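Two-domain type laccase (Metagenomes, PDB 2ZWN) probably couples one-electron oxidation of phenol-like substrates to reduction of dioxygen to water through its copper centres, as laccases do. Local coordinates at residues M142-W147 and H201-H206; R248-D253 and G268-I273. One frame throughout, in Å; residues are numbered along the deposited sequence.

Interaction 1: residues M142-W147 and H201-H206. With CU (copper (II) ion), chain G; C2O (Cu-O-Cu linkage), chain F.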
loop_
_atom_site.group_PDB
_atom_site.type_symbol
_atom_site.label_atom_id
_atom_site.label_comp_id
_atom_site.label_asym_id
_atom_site.label_seq_id
_atom_site.Cartn_x
_atom_site.Cartn_y
_atom_site.Cartn_z
ATOM N N MET A 142 3.151 8.300 16.589
ATOM C CA MET A 142 2.225 8.875 15.606
ATOM C C MET A 142 1.222 7.824 15.138
ATOM O O MET A 142 1.573 6.920 14.372
ATOM C CB MET A 142 2.987 9.417 14.400
ATOM C CG MET A 142 3.851 10.616 14.696
ATOM S SD MET A 142 4.465 11.339 13.163
ATOM C CE MET A 142 5.586 12.571 13.798
ATOM N N MET A 143 -0.020 7.948 15.607
ATOM C CA MET A 143 -1.073 6.994 15.295
ATOM C C MET A 143 -2.036 7.621 14.297
ATOM O O MET A 143 -2.762 8.560 14.629
ATOM C CB MET A 143 -1.810 6.571 16.572
ATOM C CG MET A 143 -0.885 6.059 17.663
ATOM S SD MET A 143 -1.720 5.258 19.060
ATOM C CE MET A 143 -2.230 3.719 18.303
ATOM N N MET A 144 -2.019 7.116 13.067
ATOM C CA MET A 144 -2.826 7.700 11.996
ATOM C C MET A 144 -4.183 7.025 11.903
ATOM O O MET A 144 -4.302 5.817 12.102
ATOM C CB MET A 144 -2.113 7.609 10.646
ATOM C CG MET A 144 -1.237 8.808 10.328
ATOM S SD MET A 144 0.161 8.993 11.435
ATOM C CE MET A 144 1.094 7.507 11.083
ATOM N N SER A 145 -5.204 7.821 11.606
ATOM C CA SER A 145 -6.544 7.292 11.383
ATOM C C SER A 145 -7.353 8.228 10.494
ATOM O O SER A 145 -6.879 9.295 10.098
ATOM C CB SER A 145 -7.260 7.033 12.715
ATOM O OG SER A 145 -7.527 8.232 13.407
ATOM N N THR A 146 -8.570 7.801 10.176
ATOM C CA THR A 146 -9.474 8.570 9.332
ATOM C C THR A 146 -10.843 8.648 9.993
ATOM O O THR A 146 -11.156 7.874 10.899
ATOM C CB THR A 146 -9.586 7.958 7.929
ATOM O OG1 THR A 146 -10.398 6.780 7.971
ATOM C CG2 THR A 146 -8.190 7.603 7.387
ATOM N N TRP A 147 -11.655 9.596 9.538
ATOM C CA TRP A 147 -12.937 9.885 10.177
ATOM C C TRP A 147 -13.986 10.153 9.119
ATOM O O TRP A 147 -13.686 10.744 8.080
ATOM C CB TRP A 147 -12.828 11.108 11.093
ATOM C CG TRP A 147 -11.683 11.043 12.050
ATOM C CD1 TRP A 147 -10.401 11.431 11.813
ATOM C CD2 TRP A 147 -11.715 10.555 13.399
ATOM N NE1 TRP A 147 -9.624 11.211 12.930
ATOM C CE2 TRP A 147 -10.408 10.680 13.919
ATOM C CE3 TRP A 147 -12.718 10.017 14.214
ATOM C CZ2 TRP A 147 -10.078 10.291 15.218
ATOM C CZ3 TRP A 147 -12.393 9.642 15.506
ATOM C CH2 TRP A 147 -11.078 9.776 15.993
ATOM N N HIS A 201 -1.380 5.590 4.731
ATOM C CA HIS A 201 -0.785 6.900 4.955
ATOM C C HIS A 201 0.667 6.860 4.510
ATOM O O HIS A 201 1.411 5.974 4.927
ATOM C CB HIS A 201 -0.873 7.256 6.438
ATOM C CG HIS A 201 -2.270 7.240 6.973
ATOM N ND1 HIS A 201 -3.083 8.353 6.968
ATOM C CD2 HIS A 201 -3.007 6.235 7.501
ATOM C CE1 HIS A 201 -4.260 8.034 7.481
ATOM N NE2 HIS A 201 -4.238 6.755 7.813
ATOM N N ALA A 202 1.060 7.805 3.662
ATOM C CA ALA A 202 2.419 7.847 3.127
ATOM C C ALA A 202 3.174 8.970 3.830
ATOM O O ALA A 202 3.098 10.131 3.437
ATOM C CB ALA A 202 2.389 8.061 1.612
ATOM N N MET A 203 3.878 8.621 4.900
ATOM C CA MET A 203 4.432 9.625 5.808
ATOM C C MET A 203 5.781 10.132 5.298
ATOM O O MET A 203 6.741 9.368 5.192
ATOM C CB MET A 203 4.567 9.043 7.211
ATOM C CG MET A 203 3.257 8.549 7.806
ATOM S SD MET A 203 1.897 9.725 7.769
ATOM C CE MET A 203 2.509 10.999 8.875
ATOM N N HIS A 204 5.828 11.424 4.988
ATOM C CA HIS A 204 6.985 12.043 4.353
ATOM C C HIS A 204 7.583 13.116 5.246
ATOM O O HIS A 204 6.889 14.052 5.643
ATOM C CB HIS A 204 6.582 12.677 3.024
ATOM C CG HIS A 204 7.667 13.487 2.394
ATOM N ND1 HIS A 204 8.966 13.038 2.292
ATOM C CD2 HIS A 204 7.651 14.722 1.838
ATOM C CE1 HIS A 204 9.704 13.961 1.699
ATOM N NE2 HIS A 204 8.928 14.989 1.411
ATOM N N SER A 205 8.874 12.985 5.527
ATOM C CA SER A 205 9.606 13.976 6.314
ATOM C C SER A 205 10.443 14.894 5.433
ATOM O O SER A 205 11.393 14.445 4.787
ATOM C CB SER A 205 10.514 13.280 7.319
ATOM O OG SER A 205 11.400 12.379 6.677
ATOM N N HIS A 206 10.121 16.186 5.423
ATOM C CA HIS A 206 10.961 17.150 4.717
ATOM C C HIS A 206 12.286 17.303 5.459
ATOM O O HIS A 206 12.359 17.094 6.674
ATOM C CB HIS A 206 10.309 18.531 4.625
ATOM C CG HIS A 206 9.148 18.605 3.687
ATOM N ND1 HIS A 206 8.909 19.705 2.893
ATOM C CD2 HIS A 206 8.160 17.721 3.411
ATOM C CE1 HIS A 206 7.822 19.499 2.174
ATOM N NE2 HIS A 206 7.352 18.298 2.462
HETATM CU CU CU G . 9.075 16.572 0.468
HETATM CU CU2 C2O F . 6.567 15.353 -2.249
HETATM CU CU3 C2O F . 5.452 18.000 1.777
HETATM O O1 C2O F . 5.983 16.782 -0.177
#

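Interaction 2: residues R248-D253 and G268-I273. With C2O (Cu-O-Cu linkage), chain F.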
loop_
_atom_site.group_PDB
_atom_site.type_symbol
_atom_site.label_atom_id
_atom_site.label_comp_id
_atom_site.label_asym_id
_atom_site.label_seq_id
_atom_site.Cartn_x
_atom_site.Cartn_y
_atom_site.Cartn_z
ATOM N N ARG A 248 12.550 24.748 9.646
ATOM C CA ARG A 248 11.183 24.330 9.914
ATOM C C ARG A 248 10.765 23.415 8.771
ATOM O O ARG A 248 10.582 23.872 7.639
ATOM C CB ARG A 248 10.246 25.534 10.012
ATOM C CG ARG A 248 10.553 26.444 11.177
ATOM C CD ARG A 248 9.430 27.442 11.431
ATOM N NE ARG A 248 9.176 28.357 10.311
ATOM C CZ ARG A 248 9.676 29.590 10.176
ATOM N NH1 ARG A 248 10.505 30.112 11.076
ATOM N NH2 ARG A 248 9.344 30.318 9.119
ATOM N N PHE A 249 10.624 22.128 9.074
ATOM C CA PHE A 249 10.435 21.111 8.052
ATOM C C PHE A 249 9.130 20.357 8.249
ATOM O O PHE A 249 8.960 19.622 9.232
ATOM C CB PHE A 249 11.626 20.152 8.055
ATOM C CG PHE A 249 12.861 20.735 7.413
ATOM C CD1 PHE A 249 12.866 21.031 6.054
ATOM C CD2 PHE A 249 14.003 21.003 8.159
ATOM C CE1 PHE A 249 13.994 21.574 5.447
ATOM C CE2 PHE A 249 15.133 21.543 7.558
ATOM C CZ PHE A 249 15.127 21.825 6.198
ATOM N N ILE A 250 8.209 20.546 7.308
ATOM C CA ILE A 250 6.894 19.927 7.391
ATOM C C ILE A 250 7.031 18.401 7.276
ATOM O O ILE A 250 7.985 17.890 6.693
ATOM C CB ILE A 250 5.922 20.541 6.338
ATOM C CG1 ILE A 250 4.464 20.208 6.654
ATOM C CG2 ILE A 250 6.302 20.114 4.922
ATOM C CD1 ILE A 250 3.466 20.987 5.794
ATOM N N PHE A 251 6.088 17.688 7.878
ATOM C CA PHE A 251 6.180 16.242 8.059
ATOM C C PHE A 251 4.726 15.784 7.977
ATOM O O PHE A 251 3.934 16.119 8.844
ATOM C CB PHE A 251 6.798 15.970 9.436
ATOM C CG PHE A 251 7.132 14.523 9.729
ATOM C CD1 PHE A 251 7.757 14.212 10.929
ATOM C CD2 PHE A 251 6.852 13.485 8.848
ATOM C CE1 PHE A 251 8.077 12.913 11.257
ATOM C CE2 PHE A 251 7.186 12.171 9.176
ATOM C CZ PHE A 251 7.793 11.891 10.377
ATOM N N HIS A 252 4.366 15.060 6.920
ATOM C CA HIS A 252 2.952 14.846 6.645
ATOM C C HIS A 252 2.648 13.620 5.800
ATOM O O HIS A 252 3.522 13.054 5.150
ATOM C CB HIS A 252 2.391 16.079 5.930
ATOM C CG HIS A 252 2.996 16.307 4.583
ATOM N ND1 HIS A 252 2.398 15.880 3.416
ATOM C CD2 HIS A 252 4.162 16.890 4.218
ATOM C CE1 HIS A 252 3.168 16.196 2.389
ATOM N NE2 HIS A 252 4.244 16.810 2.849
ATOM N N ASP A 253 1.374 13.234 5.823
ATOM C CA ASP A 253 0.834 12.224 4.928
ATOM C C ASP A 253 0.850 12.801 3.516
ATOM O O ASP A 253 0.311 13.889 3.269
ATOM C CB ASP A 253 -0.596 11.877 5.374
ATOM C CG ASP A 253 -1.198 10.680 4.642
ATOM O OD1 ASP A 253 -0.610 10.166 3.659
ATOM O OD2 ASP A 253 -2.303 10.259 5.075
ATOM N N GLY A 268 -5.517 17.521 7.912
ATOM C CA GLY A 268 -5.004 16.162 7.877
ATOM C C GLY A 268 -3.792 15.920 8.747
ATOM O O GLY A 268 -3.483 16.728 9.628
ATOM N N PRO A 269 -3.096 14.793 8.508
ATOM C CA PRO A 269 -1.971 14.417 9.344
ATOM C C PRO A 269 -0.730 15.203 8.949
ATOM O O PRO A 269 0.084 14.728 8.149
ATOM C CB PRO A 269 -1.818 12.903 9.085
ATOM C CG PRO A 269 -2.910 12.528 8.136
ATOM C CD PRO A 269 -3.323 13.787 7.458
ATOM N N ILE A 270 -0.624 16.414 9.495
ATOM C CA ILE A 270 0.496 17.308 9.237
ATOM C C ILE A 270 1.065 17.784 10.562
ATOM O O ILE A 270 0.323 18.222 11.448
ATOM C CB ILE A 270 0.060 18.570 8.447
ATOM C CG1 ILE A 270 -0.658 18.200 7.147
ATOM C CG2 ILE A 270 1.259 19.487 8.156
ATOM C CD1 ILE A 270 -1.253 19.405 6.433
ATOM N N THR A 271 2.382 17.682 10.690
ATOM C CA THR A 271 3.125 18.367 11.743
ATOM C C THR A 271 4.318 19.096 11.106
ATOM O O THR A 271 4.506 19.070 9.884
ATOM C CB THR A 271 3.595 17.393 12.861
ATOM O OG1 THR A 271 4.246 18.126 13.913
ATOM C CG2 THR A 271 4.560 16.341 12.324
ATOM N N VAL A 272 5.081 19.792 11.936
ATOM C CA VAL A 272 6.298 20.469 11.505
ATOM C C VAL A 272 7.410 20.090 12.470
ATOM O O VAL A 272 7.237 20.155 13.695
ATOM C CB VAL A 272 6.134 22.012 11.487
ATOM C CG1 VAL A 272 7.410 22.688 10.976
ATOM C CG2 VAL A 272 4.930 22.423 10.643
ATOM N N ILE A 273 8.535 19.654 11.916
ATOM C CA ILE A 273 9.750 19.466 12.701
ATOM C C ILE A 273 10.331 20.861 12.882
ATOM O O ILE A 273 10.876 21.439 11.937
ATOM C CB ILE A 273 10.761 18.553 11.992
ATOM C CG1 ILE A 273 10.162 17.162 11.752
ATOM C CG2 ILE A 273 12.046 18.449 12.808
ATOM C CD1 ILE A 273 10.924 16.356 10.724
HETATM CU CU2 C2O F . 6.567 15.353 -2.249
HETATM CU CU3 C2O F . 5.452 18.000 1.777
HETATM O O1 C2O F . 5.983 16.782 -0.177
#

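Interaction 1: residues M142-W147 and H201-H206
The imidazole of His201 carries Met144 on one face: CB sits almost over the ring centre, 3.5 Å from the centroid and only 9° off the normal, a CH-pi contact. Thr146 CG2 and the carbonyl O of Ser145 approach the same ring obliquely near CE1. Farther along the strand, the His204 ring has the bridging O1 of the Cu-O-Cu group at its edge, 3.3 Å from CD2, while the isolated copper lies over the rim of one face of His206. Residues 142-147 and 201-205 belong to the two sheets of a cupredoxin-like beta sandwich. Their strand axes stay 9.4 Å apart at closest approach, so side chains fill the interlayer and meet without backbone pairing.

Two bends in the Met144 chain (chi2 65°, chi3 64°) bring its thioether round to Met203, itself bent twice. The two methionines reach toward each other tip to tip, with Met144 SD 4.0 Å from Met203 CE. Phe193 of strand 188-195 packs against both. Met144 and His201, by contrast, slide past one another in opposite directions. Thr146 places CG2 anti to its carbonyl carbon, which brings the methyl 4.0 Å from His201 CE1. The polar edge of His201 is held by Asp253 OD2, which accepts from ND1 and limits rotation of the ring beneath Met144.

Beyond this packing, segment 201-206 delivers ligands to a copper cluster shared with the second subunit. His204 NE2 and His60 of that subunit bind the single copper, consistent with a type 2 site. His206 joins His252 and His106 of the second subunit on CU3, one of the oxygen-bridged pair consistent with a type 3 site, its NE2 lying 2.0 Å from that copper.

Interaction 2: residues R248-D253 and G268-I273
Phe249 and Ile273 exchange two backbone hydrogen bonds, as do Phe251 and Thr271, across an antiparallel pair of strands. The bond from Thr271 N to Phe251 O is nearly linear at hydrogen (2.9 Å, 176°), whereas its companion, Phe251 N to Thr271 O, is more bent at 143°. A fifth runs from Asp253 N to Pro269 O, in the turn before the second strand, and the same oxygen takes a CA-H...O contact from His252 CA at 3.2 Å. Pro269 centres an inverse gamma turn, with a weak bond from Ile270 N back to Gly268 O.

Apolar contacts fall on both faces of this sheet, one layer of the second cupredoxin-like domain. On the inner face, Phe251 and Thr271 lie side by side, with Phe251 CB 3.7 Å from Thr271 CG2; the threonine hydroxyl is bonded to Gln179 O. Ile273 CD1 crosses to Phe251 CD1 at 3.8 Å. On the other face, Ile250 has CG1 anti to its backbone N (chi1 -164°), laying CG1 and CD1 across Ile270 CG2, with CD1 3.6 Å away, while its CG2 branch turns to the copper. Trimming this side chain to an alanine would take away both branches and is likely to leave Ile270 CG2 without its cover and open a gap beside the copper ligands.

Metal binding is the work of His252 on the face of Ile250. Its NE2 binds CU3 at 2.0 Å, with the bridging O1 at the ring edge. At the far side of that ring, ND1 donates to Asp253 O at 2.9 Å, from well above the carbonyl plane, which helps fix how the imidazole is turned.

In the fold
Both contacts are buried, yet they hold the domain together in different directions. Interaction 1 spans the sandwich between its two layers and relies on methionine and imidazole packing; interaction 2 lies within one layer and relies on paired backbones. Strands 201-205 and 248-253 are neighbours in that layer, bonded through His204 N and His252 O at 2.8 Å. Asp253 adds a side-chain tie, its other carboxylate oxygen taking Ala202 N and Val255 N. The two interactions also converge on CU3, through His206 just past one strand and His252 next to Asp253 on the other, beside the second subunit, whose His106 shares CU3 and His60 the single copper.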